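Low molecular weight protein-tyrosine-phosphatase PtpA (Staphylococcus aureus, PDB 3ROF) catalyses the removal of phosphate from phosphotyrosine in proteins and probably acts as a secreted effector that counteracts host defences during infection. Local coordinates at residues Gly15-Ser20 with Asp125-Asn130; Glu24-Gln29 with His66-Asp71; His42-Gly47 with Glu76-Thr81; Ile87-Gln92 with Gly107-Leu112; Ser116-Ser121 with Tyr136-Ser141. All blocks are in the same frame, centred on the assembly; numbering follows the deposited sequence. Where two conformers were deposited one is given.

In the fold
Interaction 4 is the most regular of the five: it pairs two strands of the parallel sheet, so backbone hydrogen bonds and buried aliphatic groups dominate it. Interaction 3 lies at the other edge of that sheet, where strand 39-45 makes a single bridge to a loop and charged side chains meet a phosphate. Interactions 1 and 2 share helix 19-33, but its start faces a phosphate pocket while its middle packs against a loop through small apolar contacts and waters. Interaction 5 is a surface contact on helix 132-153, built from serines and methionines. Asn-16 joins interactions 1 and 3, and the salt bridge between Arg-19 and Asp-91 joins interactions 1 and 4.

Interaction 1: residues Gly15-Ser20 with Asp125-Asn130; sequences GNICRS and DPYYTN. With PO4 (phosphate ion), chain C.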
# COMPACT_ATOMS: atom_id res chain seq x y z
N GLY A 15 6.68 -6.18 6.34
CA GLY A 15 5.96 -6.79 7.43
C GLY A 15 4.44 -6.73 7.36
O GLY A 15 3.75 -7.44 8.09
N ASN A 16 3.92 -5.84 6.52
CA ASN A 16 2.50 -5.53 6.51
C ASN A 16 2.01 -5.16 7.93
O ASN A 16 0.90 -5.52 8.30
CB ASN A 16 1.64 -6.65 5.91
CG ASN A 16 0.21 -6.24 5.59
OD1 ASN A 16 -0.70 -7.07 5.70
ND2 ASN A 16 -0.02 -5.00 5.14
N ILE A 17 2.84 -4.41 8.66
CA ILE A 17 2.46 -3.85 9.94
C ILE A 17 2.65 -2.35 10.01
O ILE A 17 1.92 -1.71 10.78
CB ILE A 17 3.12 -4.59 11.14
CG1 ILE A 17 4.65 -4.67 10.99
CG2 ILE A 17 2.51 -5.94 11.33
CD1 ILE A 17 5.36 -5.03 12.27
N CYS A 18 3.58 -1.77 9.25
CA CYS A 18 3.83 -0.33 9.40
C CYS A 18 3.38 0.41 8.16
O CYS A 18 2.36 1.15 8.19
CB CYS A 18 5.30 -0.03 9.69
SG CYS A 18 5.92 -0.77 11.23
N ARG A 19 4.11 0.29 7.07
CA ARG A 19 3.90 1.17 5.90
C ARG A 19 2.66 0.86 5.10
O ARG A 19 1.82 1.74 4.86
CB ARG A 19 5.12 1.14 4.98
CG ARG A 19 6.34 1.79 5.60
CD ARG A 19 7.66 1.47 4.89
NE ARG A 19 7.99 0.09 5.09
CZ ARG A 19 8.96 -0.55 4.47
NH1 ARG A 19 9.76 0.12 3.64
NH2 ARG A 19 9.16 -1.85 4.68
N SER A 20 2.51 -0.38 4.63
CA SER A 20 1.38 -0.66 3.76
C SER A 20 0.04 -0.58 4.49
O SER A 20 -0.92 -0.16 3.86
CB SER A 20 1.55 -1.95 2.96
OG SER A 20 1.62 -3.12 3.77
N ASP A 125 11.70 2.17 6.41
CA ASP A 125 10.88 1.31 7.24
C ASP A 125 10.85 1.81 8.69
O ASP A 125 11.88 1.78 9.40
CB ASP A 125 11.45 -0.11 7.20
CG ASP A 125 10.57 -1.14 7.90
OD1 ASP A 125 9.56 -0.75 8.52
OD2 ASP A 125 10.93 -2.34 7.80
N PRO A 126 9.70 2.30 9.16
CA PRO A 126 9.63 2.85 10.51
C PRO A 126 9.61 1.78 11.58
O PRO A 126 9.72 2.13 12.77
CB PRO A 126 8.34 3.65 10.48
CG PRO A 126 7.44 2.81 9.58
CD PRO A 126 8.37 2.30 8.50
N TYR A 127 9.58 0.50 11.23
CA TYR A 127 9.84 -0.55 12.20
C TYR A 127 11.17 -0.26 12.91
O TYR A 127 11.32 -0.53 14.10
CB TYR A 127 9.93 -1.89 11.48
CG TYR A 127 10.20 -3.07 12.36
CD1 TYR A 127 9.16 -3.80 12.84
CD2 TYR A 127 11.50 -3.50 12.62
CE1 TYR A 127 9.36 -4.94 13.60
CE2 TYR A 127 11.73 -4.65 13.38
CZ TYR A 127 10.64 -5.36 13.87
OH TYR A 127 10.85 -6.50 14.62
N TYR A 128 12.14 0.26 12.14
CA TYR A 128 13.42 0.67 12.67
C TYR A 128 13.42 2.13 13.04
O TYR A 128 13.83 2.50 14.15
CB TYR A 128 14.53 0.36 11.66
CG TYR A 128 14.64 -1.11 11.32
CD1 TYR A 128 15.11 -2.00 12.26
CD2 TYR A 128 14.20 -1.63 10.11
CE1 TYR A 128 15.20 -3.33 12.03
CE2 TYR A 128 14.28 -3.01 9.85
CZ TYR A 128 14.78 -3.85 10.83
OH TYR A 128 14.89 -5.22 10.65
N THR A 129 13.04 3.02 12.13
CA THR A 129 13.29 4.44 12.36
C THR A 129 12.35 5.05 13.39
O THR A 129 12.65 6.12 13.91
CB THR A 129 13.09 5.27 11.07
OG1 THR A 129 11.70 5.23 10.73
CG2 THR A 129 13.91 4.73 9.90
N ASN A 130 11.19 4.43 13.60
CA ASN A 130 10.12 5.00 14.40
C ASN A 130 9.54 6.29 13.80
O ASN A 130 8.77 6.97 14.46
CB ASN A 130 10.48 5.24 15.87
CG ASN A 130 9.30 5.04 16.79
OD1 ASN A 130 8.53 4.10 16.64
ND2 ASN A 130 9.16 5.92 17.78
P PO4 C . 6.72 -2.62 7.41
O1 PO4 C . 6.39 -1.24 6.90
O2 PO4 C . 7.52 -3.43 6.42
O3 PO4 C . 7.56 -2.45 8.72
O4 PO4 C . 5.48 -3.35 7.87
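The backbones of 15-20 and 125-130 come nearest where Cys-18 CA lies 6.6 Å from Tyr-127 CA, with no hydrogen bond between the segments, so side chains and a phosphate ion bridge the gap. Arg-19 bends at chi3 (-69°), which turns its guanidinium edge to the phosphate: NE reaches O1 at 2.8 Å, nearly straight at 176°, and NH2 reaches O2 at 2.9 Å. Asp-125 lies over one face of the same guanidinium, its carboxylate stacked 9° from parallel. The long salt bridge from Arg-19 NH2 to Asp-125 OD2, 3.6 Å, is therefore a matter of charge alone, since no N-H points at the oxygen. Asp-125 OD1 stands 2.6 Å from phosphate O3 and also caps helix 126-129 by accepting from Tyr-127 N, while OD2 is hydrogen-bonded to a polar side chain of a bound peptide. Apolar contacts join the segments beside the phosphate: Pro-126 CG meets Cys-18 CB at 3.6 Å, and Ile-17 CD1 comes to the edge of the Tyr-127 ring at CD1, 4.0 Å away. The backbone N-H groups of Gly-15, Ile-17, Cys-18 and Arg-19 all donate to the phosphate. With Cys-13, the probable nucleophile, this is the CX5R phosphate-binding loop of the tyrosine phosphatases, facing Asp-125, the probable proton donor.

Interaction 2: residues Glu24-Gln29 with His66-Asp71; sequences EAIMRQ and HNIPFD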
# COMPACT_ATOMS: atom_id res chain seq x y z
N GLU A 24 -2.87 1.81 3.10
CA GLU A 24 -4.18 1.24 2.81
C GLU A 24 -5.26 2.06 3.47
O GLU A 24 -6.27 2.39 2.85
CB GLU A 24 -4.24 -0.21 3.29
CG GLU A 24 -5.62 -0.80 3.21
CD GLU A 24 -5.77 -2.19 3.79
OE1 GLU A 24 -4.80 -2.82 4.23
OE2 GLU A 24 -6.95 -2.64 3.85
N ALA A 25 -5.09 2.34 4.77
CA ALA A 25 -6.14 3.03 5.51
C ALA A 25 -6.34 4.46 4.97
O ALA A 25 -7.46 4.93 4.84
CB ALA A 25 -5.78 3.06 6.98
N ILE A 26 -5.24 5.16 4.71
CA ILE A 26 -5.33 6.52 4.19
C ILE A 26 -6.04 6.51 2.83
O ILE A 26 -6.92 7.31 2.56
CB ILE A 26 -3.94 7.18 4.09
CG1 ILE A 26 -3.34 7.40 5.47
CG2 ILE A 26 -4.01 8.46 3.26
CD1 ILE A 26 -1.87 7.70 5.46
N MET A 27 -5.62 5.61 1.94
CA MET A 27 -6.19 5.50 0.61
C MET A 27 -7.69 5.20 0.66
O MET A 27 -8.49 5.84 -0.04
CB MET A 27 -5.45 4.40 -0.16
CG MET A 27 -5.88 4.19 -1.60
SD MET A 27 -5.22 5.49 -2.64
CE MET A 27 -5.50 4.74 -4.26
N ARG A 28 -8.06 4.23 1.52
CA ARG A 28 -9.48 3.90 1.63
C ARG A 28 -10.30 5.12 2.06
O ARG A 28 -11.37 5.40 1.50
CB ARG A 28 -9.68 2.75 2.62
CG ARG A 28 -11.14 2.41 2.85
CD ARG A 28 -11.30 1.17 3.75
NE ARG A 28 -10.78 -0.00 3.06
CZ ARG A 28 -9.70 -0.70 3.41
NH1 ARG A 28 -9.09 -0.49 4.56
NH2 ARG A 28 -9.25 -1.62 2.59
N GLN A 29 -9.82 5.85 3.07
CA GLN A 29 -10.56 7.00 3.53
C GLN A 29 -10.58 8.10 2.46
O GLN A 29 -11.59 8.78 2.31
CB GLN A 29 -9.96 7.52 4.84
CG GLN A 29 -10.76 8.68 5.40
CD GLN A 29 -12.17 8.27 5.84
OE1 GLN A 29 -12.39 7.22 6.46
NE2 GLN A 29 -13.14 9.12 5.53
N HIS A 66 -5.38 11.14 13.20
CA HIS A 66 -6.01 11.78 12.03
C HIS A 66 -7.42 11.24 11.72
O HIS A 66 -7.98 11.51 10.66
CB HIS A 66 -5.07 11.66 10.82
CG HIS A 66 -3.79 12.39 11.00
ND1 HIS A 66 -3.71 13.77 10.97
CD2 HIS A 66 -2.53 11.95 11.22
CE1 HIS A 66 -2.45 14.14 11.17
NE2 HIS A 66 -1.73 13.04 11.33
N ASN A 67 -7.97 10.48 12.66
CA ASN A 67 -9.32 9.95 12.53
C ASN A 67 -9.51 9.13 11.25
O ASN A 67 -10.50 9.28 10.52
CB ASN A 67 -10.32 11.09 12.58
CG ASN A 67 -10.31 11.78 13.92
OD1 ASN A 67 -10.42 11.12 14.95
ND2 ASN A 67 -10.11 13.08 13.93
N ILE A 68 -8.57 8.23 11.02
CA ILE A 68 -8.60 7.35 9.85
C ILE A 68 -8.87 5.93 10.37
O ILE A 68 -8.04 5.37 11.08
CB ILE A 68 -7.29 7.42 9.05
CG1 ILE A 68 -7.02 8.85 8.60
CG2 ILE A 68 -7.34 6.46 7.88
CD1 ILE A 68 -5.62 9.03 8.05
N PRO A 69 -9.99 5.31 10.01
CA PRO A 69 -10.26 3.95 10.51
C PRO A 69 -9.41 2.87 9.87
O PRO A 69 -8.98 2.96 8.71
CB PRO A 69 -11.74 3.73 10.18
CG PRO A 69 -12.04 4.67 9.11
CD PRO A 69 -11.08 5.82 9.17
N PHE A 70 -9.13 1.84 10.67
CA PHE A 70 -8.40 0.67 10.19
C PHE A 70 -9.05 -0.63 10.70
O PHE A 70 -8.40 -1.65 10.79
CB PHE A 70 -6.90 0.74 10.53
CG PHE A 70 -6.61 0.94 11.98
CD1 PHE A 70 -6.36 -0.13 12.81
CD2 PHE A 70 -6.53 2.20 12.49
CE1 PHE A 70 -6.08 0.07 14.18
CE2 PHE A 70 -6.24 2.41 13.84
CZ PHE A 70 -6.02 1.34 14.68
N ASP A 71 -10.36 -0.58 10.97
CA ASP A 71 -11.10 -1.74 11.48
C ASP A 71 -10.89 -2.96 10.61
O ASP A 71 -11.04 -2.89 9.40
CB ASP A 71 -12.58 -1.42 11.52
CG ASP A 71 -12.84 -0.27 12.39
OD1 ASP A 71 -13.11 -0.54 13.57
OD2 ASP A 71 -12.66 0.87 11.93
O HOH W 1 -9.69 3.95 6.24
O HOH W 2 -10.12 0.77 6.90
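Ala-25 and Ile-68 lead an apolar contact, supplemented by water, between helix 19-33 and the loop that follows helix 57-65. That loop starts at a Schellman motif, in which Asn-67 with its positive phi ends helix 57-65, and Ile-68 comes next. The two branches of Ile-68 divide the work: CG2, anti to the backbone N, lies 3.8 Å from Ala-25 CB and 3.4 Å from Ala-25 O, whereas CD1 reaches Ile-26 CG1 at 3.8 Å. Ala-25 CB also touches Phe-70 CB, whose ring turns off to pack on helix 57-65. No direct hydrogen bond crosses the contact. Instead, one water donates to both Ala-25 O and Pro-69 O, and a second links Arg-28 NH1 to Pro-69 O. Arg-28 is meanwhile held by Glu-24 OE2, which takes bonds from both NH1 and NH2 in the guanidinium plane. At the far end Gln-29, whose NE2 bonds Asp-33, lies across the proline ring and brings OE1 to 3.3 Å from Pro-69 CD.

Interaction 3: residues His42-Gly47 with Glu76-Thr81; sequences HSRGTG and ELFEAT. With PO4 (phosphate ion), chain D.
Gly-45 forms a single beta bridge with Leu-77: Gly-45 N donates to Glu-76 O at 2.9 Å, nearly along the C=O axis (166°), and Phe-78 N returns a 2.9 Å bond to Gly-45 O, the donor here standing above the carbonyl plane. Side-chain charges gather round a phosphate ion. Bent at chi2 (-66°), Arg-44 presents its guanidinium edge to it, NH1 donating to phosphate O3 at 2.9 Å and NH2 to O2 at 3.0 Å, and O3 also accepts from His-42 ND1 at 2.6 Å. NH1 bonds Ser-43 O in the guanidinium plane as well. Glu-76 OE1 sits over one face of that guanidinium, offset toward its rim, so its 3.4 Å salt bridge to Arg-44 NH1 is purely electrostatic. A water bound to Ser-43 N lies near both Glu-76 OE2 and phosphate O3, while Asp-82 forms a salt bridge with Arg-44 NE. Packing surrounds the polar part: Arg-44 CB meets the edge of the Phe-78 ring at CD1, Thr-46 lies by Phe-78 CB, and Leu-77 CD1 rests on Thr-46 O. Further out, Phe-78 packs on helix 92-101. Glu-76 OE1 approaches phosphate O4 to 2.5 Å, a separation that implies one of the two acid groups probably holds a proton and donates it, rather than two full negative charges facing each other.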
# COMPACT_ATOMS: atom_id res chain seq x y z
N HIS A 42 -6.11 -2.95 -0.66
CA HIS A 42 -5.57 -4.11 0.05
C HIS A 42 -4.17 -3.80 0.52
O HIS A 42 -3.54 -2.84 0.05
CB HIS A 42 -5.47 -5.29 -0.91
CG HIS A 42 -6.73 -5.59 -1.66
ND1 HIS A 42 -7.58 -6.63 -1.34
CD2 HIS A 42 -7.24 -5.02 -2.76
CE1 HIS A 42 -8.58 -6.67 -2.21
NE2 HIS A 42 -8.38 -5.71 -3.09
N SER A 43 -3.60 -4.68 1.33
CA SER A 43 -2.19 -4.61 1.63
C SER A 43 -1.63 -6.00 1.92
O SER A 43 -2.35 -6.90 2.37
CB SER A 43 -1.91 -3.67 2.80
OG SER A 43 -2.51 -4.11 4.00
N ARG A 44 -0.32 -6.13 1.67
CA ARG A 44 0.40 -7.36 1.89
C ARG A 44 1.79 -7.02 2.38
O ARG A 44 2.32 -5.93 2.11
CB ARG A 44 0.52 -8.17 0.60
CG ARG A 44 -0.75 -8.67 -0.05
CD ARG A 44 -1.43 -9.70 0.81
NE ARG A 44 -2.54 -10.38 0.13
CZ ARG A 44 -3.79 -9.96 0.14
NH1 ARG A 44 -4.11 -8.81 0.74
NH2 ARG A 44 -4.73 -10.65 -0.50
N GLY A 45 2.42 -8.04 2.98
CA GLY A 45 3.81 -7.97 3.37
C GLY A 45 4.56 -9.15 2.77
O GLY A 45 4.10 -10.27 2.88
N THR A 46 5.67 -8.89 2.10
CA THR A 46 6.41 -10.00 1.50
C THR A 46 6.95 -10.96 2.54
O THR A 46 7.17 -12.13 2.24
CB THR A 46 7.55 -9.51 0.64
OG1 THR A 46 8.52 -8.85 1.45
CG2 THR A 46 7.08 -8.56 -0.45
N GLY A 47 7.22 -10.44 3.74
CA GLY A 47 7.85 -11.21 4.79
C GLY A 47 7.08 -11.31 6.07
O GLY A 47 7.67 -11.63 7.10
N GLU A 76 -1.10 -9.78 6.32
CA GLU A 76 -1.31 -10.78 5.28
C GLU A 76 -0.06 -10.92 4.43
O GLU A 76 0.51 -9.94 4.02
CB GLU A 76 -2.46 -10.36 4.38
CG GLU A 76 -3.80 -10.34 5.07
CD GLU A 76 -4.87 -9.67 4.23
OE1 GLU A 76 -5.54 -10.38 3.42
OE2 GLU A 76 -5.04 -8.42 4.33
N LEU A 77 0.33 -12.16 4.19
CA LEU A 77 1.51 -12.47 3.39
C LEU A 77 1.23 -12.23 1.93
O LEU A 77 0.16 -12.58 1.42
CB LEU A 77 1.86 -13.95 3.59
CG LEU A 77 3.15 -14.45 2.96
CD1 LEU A 77 4.35 -13.83 3.59
CD2 LEU A 77 3.22 -15.96 3.03
N PHE A 78 2.21 -11.67 1.22
CA PHE A 78 2.20 -11.64 -0.23
C PHE A 78 2.43 -13.06 -0.73
O PHE A 78 3.55 -13.58 -0.63
CB PHE A 78 3.24 -10.67 -0.79
CG PHE A 78 3.02 -10.37 -2.25
CD1 PHE A 78 2.32 -9.26 -2.65
CD2 PHE A 78 3.41 -11.29 -3.23
CE1 PHE A 78 2.05 -9.01 -3.99
CE2 PHE A 78 3.14 -11.04 -4.57
CZ PHE A 78 2.46 -9.89 -4.94
N GLU A 79 1.36 -13.68 -1.24
CA GLU A 79 1.33 -15.10 -1.55
C GLU A 79 2.00 -15.41 -2.86
O GLU A 79 2.23 -14.52 -3.69
CB GLU A 79 -0.11 -15.60 -1.60
CG GLU A 79 -0.84 -15.47 -0.29
N ALA A 80 2.30 -16.69 -3.05
CA ALA A 80 2.99 -17.13 -4.25
C ALA A 80 2.22 -16.70 -5.52
O ALA A 80 2.83 -16.46 -6.57
CB ALA A 80 3.17 -18.62 -4.23
N THR A 81 0.90 -16.62 -5.44
CA THR A 81 0.06 -16.31 -6.58
C THR A 81 -0.67 -14.98 -6.44
O THR A 81 -1.55 -14.68 -7.23
CB THR A 81 -0.99 -17.43 -6.82
OG1 THR A 81 -1.84 -17.53 -5.67
CG2 THR A 81 -0.29 -18.75 -7.03
P PO4 D . -7.99 -9.31 1.02
O1 PO4 D . -9.42 -8.94 0.72
O2 PO4 D . -7.64 -10.55 0.25
O3 PO4 D . -6.97 -8.29 0.54
O4 PO4 D . -7.76 -9.62 2.48
O HOH W 3 -5.68 -6.55 2.43

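Interaction 4: residues Ile87-Gln92 with Gly107-Leu112; sequences IVAMDQ and GQLFKL
Ile-87, Val-88 and Ala-89 pair with Leu-109, Phe-110 and Lys-111 as parallel neighbours, the short strand axes 4.5 Å apart and inclined at 25°. Four bonds form the backbone ladder: Ile-87 N to Gln-108 O at 2.8 Å, Phe-110 N to Ile-87 O, Ala-89 N to Phe-110 O, and Leu-112 N to Ala-89 O. Helix 92-101 joins the strands in a beta-alpha-beta crossover. Apolar contacts lie on both faces. On the helix 92-101 side, Ile-87 CG2 meets Leu-109 CD1 at 3.6 Å, and Ala-89 CB lies near that same methyl. On the other side Val-88 CG1, anti to the backbone N (chi1 180°), presses tightly on Leu-112 CA at 3.5 Å, and Met-90 runs alongside Leu-112, its SD 4.0 Å from CD2. Extended Lys-111 donates a 2.7 Å hydrogen bond from NZ to Gln-92 OE1, tilted 23° from the carbonyl plane, and NZ also forms a salt bridge with Asp-122. Asp-91, N-cap of helix 92-101, uses OD1 for Ser-93 OG and Asn-94 N and OD2 for a salt bridge with Arg-19 NH1. Residues after strand 86-89 are thus tied to Lys-111, and Asp-91 would help hold the guanidinium of Arg-19, probably an active-site residue.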
# COMPACT_ATOMS: atom_id res chain seq x y z
N ILE A 87 -0.14 -2.66 -7.95
CA ILE A 87 0.66 -3.06 -6.78
C ILE A 87 1.62 -1.91 -6.50
O ILE A 87 2.40 -1.53 -7.39
CB ILE A 87 1.42 -4.39 -7.03
CG1 ILE A 87 0.44 -5.50 -7.44
CG2 ILE A 87 2.18 -4.78 -5.80
CD1 ILE A 87 1.10 -6.74 -7.80
N VAL A 88 1.57 -1.37 -5.29
CA VAL A 88 2.32 -0.19 -4.96
C VAL A 88 3.25 -0.55 -3.78
O VAL A 88 2.80 -0.69 -2.63
CB VAL A 88 1.41 0.99 -4.61
CG1 VAL A 88 2.26 2.22 -4.24
CG2 VAL A 88 0.47 1.28 -5.78
N ALA A 89 4.52 -0.71 -4.11
CA ALA A 89 5.56 -1.13 -3.18
C ALA A 89 6.13 0.08 -2.46
O ALA A 89 6.14 1.18 -3.00
CB ALA A 89 6.67 -1.81 -3.96
N MET A 90 6.70 -0.15 -1.27
CA MET A 90 7.31 0.94 -0.53
C MET A 90 8.76 1.22 -0.87
O MET A 90 9.15 2.39 -0.96
CB MET A 90 7.13 0.71 0.97
CG MET A 90 5.67 0.63 1.37
SD MET A 90 4.87 2.24 1.17
CE MET A 90 3.18 1.74 1.07
N ASP A 91 9.57 0.18 -1.03
CA ASP A 91 10.98 0.35 -1.27
C ASP A 91 11.47 -0.70 -2.29
O ASP A 91 10.70 -1.54 -2.78
CB ASP A 91 11.78 0.33 0.07
CG ASP A 91 11.83 -1.03 0.76
OD1 ASP A 91 11.77 -2.03 0.06
OD2 ASP A 91 11.92 -1.04 2.02
N GLN A 92 12.74 -0.56 -2.68
CA GLN A 92 13.27 -1.41 -3.73
C GLN A 92 13.27 -2.87 -3.33
O GLN A 92 13.04 -3.75 -4.17
CB GLN A 92 14.69 -1.00 -4.07
CG GLN A 92 15.26 -1.75 -5.25
CD GLN A 92 14.46 -1.51 -6.54
OE1 GLN A 92 14.08 -0.37 -6.83
NE2 GLN A 92 14.21 -2.57 -7.31
N GLY A 107 -0.45 -7.51 -12.84
CA GLY A 107 -0.79 -6.14 -12.51
C GLY A 107 0.38 -5.20 -12.71
O GLY A 107 1.52 -5.63 -12.89
N GLN A 108 0.10 -3.91 -12.62
CA GLN A 108 1.10 -2.85 -12.76
C GLN A 108 1.77 -2.62 -11.41
O GLN A 108 1.10 -2.33 -10.43
CB GLN A 108 0.43 -1.58 -13.22
CG GLN A 108 -0.20 -1.75 -14.59
CD GLN A 108 -0.95 -0.55 -15.01
OE1 GLN A 108 -0.40 0.54 -15.03
NE2 GLN A 108 -2.22 -0.72 -15.37
N LEU A 109 3.09 -2.69 -11.41
CA LEU A 109 3.88 -2.57 -10.18
C LEU A 109 4.63 -1.25 -10.18
O LEU A 109 5.38 -0.94 -11.11
CB LEU A 109 4.85 -3.75 -10.13
CG LEU A 109 5.85 -3.79 -8.97
CD1 LEU A 109 5.18 -3.81 -7.62
CD2 LEU A 109 6.73 -4.99 -9.13
N PHE A 110 4.44 -0.47 -9.12
CA PHE A 110 5.05 0.86 -8.95
C PHE A 110 5.62 0.93 -7.54
O PHE A 110 5.22 0.16 -6.68
CB PHE A 110 4.01 1.96 -9.06
CG PHE A 110 3.35 2.02 -10.37
CD1 PHE A 110 3.98 2.63 -11.44
CD2 PHE A 110 2.06 1.57 -10.57
CE1 PHE A 110 3.37 2.73 -12.68
CE2 PHE A 110 1.44 1.66 -11.83
CZ PHE A 110 2.10 2.25 -12.86
N LYS A 111 6.50 1.91 -7.30
CA LYS A 111 6.80 2.38 -5.95
C LYS A 111 5.90 3.55 -5.62
O LYS A 111 5.61 4.37 -6.47
CB LYS A 111 8.26 2.80 -5.83
CG LYS A 111 9.22 1.65 -5.89
CD LYS A 111 10.70 2.22 -5.73
CE LYS A 111 11.78 1.19 -5.85
NZ LYS A 111 13.06 1.91 -5.75
N LEU A 112 5.50 3.64 -4.35
CA LEU A 112 4.65 4.72 -3.87
C LEU A 112 5.15 6.08 -4.32
O LEU A 112 4.35 6.93 -4.78
CB LEU A 112 4.56 4.67 -2.37
CG LEU A 112 3.68 5.76 -1.72
CD1 LEU A 112 2.23 5.50 -1.95
CD2 LEU A 112 3.96 5.89 -0.24

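Interaction 5: residues Ser116-Ser121 with Tyr136-Ser141; sequences SNMEES and YDMVLS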
# COMPACT_ATOMS: atom_id res chain seq x y z
N SER A 116 4.91 10.95 -6.27
CA SER A 116 5.23 12.03 -5.38
C SER A 116 6.29 12.94 -5.98
O SER A 116 7.22 12.49 -6.67
CB SER A 116 5.74 11.48 -4.05
OG SER A 116 6.16 12.51 -3.18
N ASN A 117 6.18 14.23 -5.65
CA ASN A 117 7.22 15.18 -5.99
C ASN A 117 8.40 15.14 -5.02
O ASN A 117 9.41 15.83 -5.27
CB ASN A 117 6.67 16.61 -6.08
CG ASN A 117 6.28 17.19 -4.71
OD1 ASN A 117 6.59 16.63 -3.66
ND2 ASN A 117 5.59 18.34 -4.74
N MET A 118 8.29 14.39 -3.93
CA MET A 118 9.44 14.26 -3.04
C MET A 118 10.61 13.64 -3.78
O MET A 118 10.44 12.84 -4.68
CB MET A 118 9.08 13.42 -1.81
CG MET A 118 8.04 14.08 -0.93
SD MET A 118 7.61 13.14 0.53
CE MET A 118 9.11 13.31 1.48
N GLU A 119 11.82 14.06 -3.42
CA GLU A 119 13.04 13.58 -4.10
C GLU A 119 13.32 12.10 -3.82
O GLU A 119 13.91 11.40 -4.64
CB GLU A 119 14.24 14.43 -3.71
N GLU A 120 12.86 11.64 -2.66
CA GLU A 120 13.09 10.28 -2.22
C GLU A 120 12.45 9.27 -3.18
O GLU A 120 11.38 9.55 -3.74
CB GLU A 120 12.50 10.07 -0.82
CG GLU A 120 13.30 10.72 0.32
CD GLU A 120 12.91 12.15 0.62
OE1 GLU A 120 12.07 12.72 -0.10
OE2 GLU A 120 13.47 12.72 1.58
N SER A 121 13.08 8.11 -3.33
CA SER A 121 12.52 7.02 -4.15
C SER A 121 11.83 5.95 -3.30
O SER A 121 10.88 5.32 -3.77
CB SER A 121 13.64 6.33 -4.96
N TYR A 136 3.65 8.90 7.00
CA TYR A 136 2.36 9.55 6.77
C TYR A 136 2.52 10.67 5.75
O TYR A 136 1.74 10.75 4.79
CB TYR A 136 1.84 10.08 8.11
CG TYR A 136 0.55 10.85 8.03
CD1 TYR A 136 -0.67 10.20 7.99
CD2 TYR A 136 0.57 12.22 7.99
CE1 TYR A 136 -1.86 10.92 7.92
CE2 TYR A 136 -0.60 12.96 7.91
CZ TYR A 136 -1.81 12.31 7.89
OH TYR A 136 -2.97 13.06 7.83
N ASP A 137 3.50 11.54 5.93
CA ASP A 137 3.71 12.65 5.01
C ASP A 137 3.99 12.13 3.60
O ASP A 137 3.50 12.69 2.62
CB ASP A 137 4.85 13.54 5.48
CG ASP A 137 4.56 14.29 6.75
OD1 ASP A 137 3.43 14.37 7.20
OD2 ASP A 137 5.53 14.85 7.32
N MET A 138 4.77 11.05 3.48
CA MET A 138 5.06 10.46 2.18
C MET A 138 3.80 9.93 1.52
O MET A 138 3.56 10.17 0.32
CB MET A 138 6.11 9.36 2.31
CG MET A 138 7.51 9.95 2.42
SD MET A 138 8.72 8.66 2.76
CE MET A 138 10.25 9.52 2.35
N VAL A 139 2.96 9.21 2.26
CA VAL A 139 1.71 8.74 1.67
C VAL A 139 0.82 9.91 1.23
O VAL A 139 0.29 9.90 0.12
CB VAL A 139 0.92 7.86 2.67
CG1 VAL A 139 -0.43 7.45 2.06
CG2 VAL A 139 1.72 6.62 3.02
N LEU A 140 0.71 10.94 2.06
CA LEU A 140 -0.11 12.09 1.66
C LEU A 140 0.44 12.75 0.40
O LEU A 140 -0.32 13.27 -0.42
CB LEU A 140 -0.22 13.12 2.79
CG LEU A 140 -1.51 13.00 3.59
CD1 LEU A 140 -1.66 11.65 4.26
CD2 LEU A 140 -1.55 14.13 4.60
N SER A 141 1.75 12.73 0.19
CA SER A 141 2.32 13.38 -0.96
C SER A 141 1.98 12.65 -2.26
O SER A 141 2.02 13.24 -3.33
CB SER A 141 3.82 13.54 -0.80
OG SER A 141 4.55 12.34 -1.08
O HOH W 4 3.63 15.08 -4.72
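Ser-116 and Ser-141 supply the direct polar link: Ser-116 OG donates to Ser-141 OG at 2.7 Å. The bonds continue as a relay, for Ser-141 OG in turn donates to Met-138 O at 2.8 Å, one turn back in helix 132-153. Its chi1 of 79° lets OG reach back to that carbonyl. Ser-116 OG also accepts from Met-118 N at 2.9 Å, which makes residues 116-118 an ST turn. A water adds a second polar link, accepting from Asn-117 N and donating to Ser-141 O. Beside the serine pair, Met-118 SD makes a close approach of 3.5 Å to Ser-141 OG. The apolar contacts come from methionines. Met-118, bent at chi3 (71°), lies across Met-138 at about a right angle, with SD 3.7 Å from Met-138 CG. Met-138 is extended and carries its CE to the aliphatic part of Glu-120, 3.9 Å from CG; beyond them Leu-113 touches both Glu-120 and Met-138.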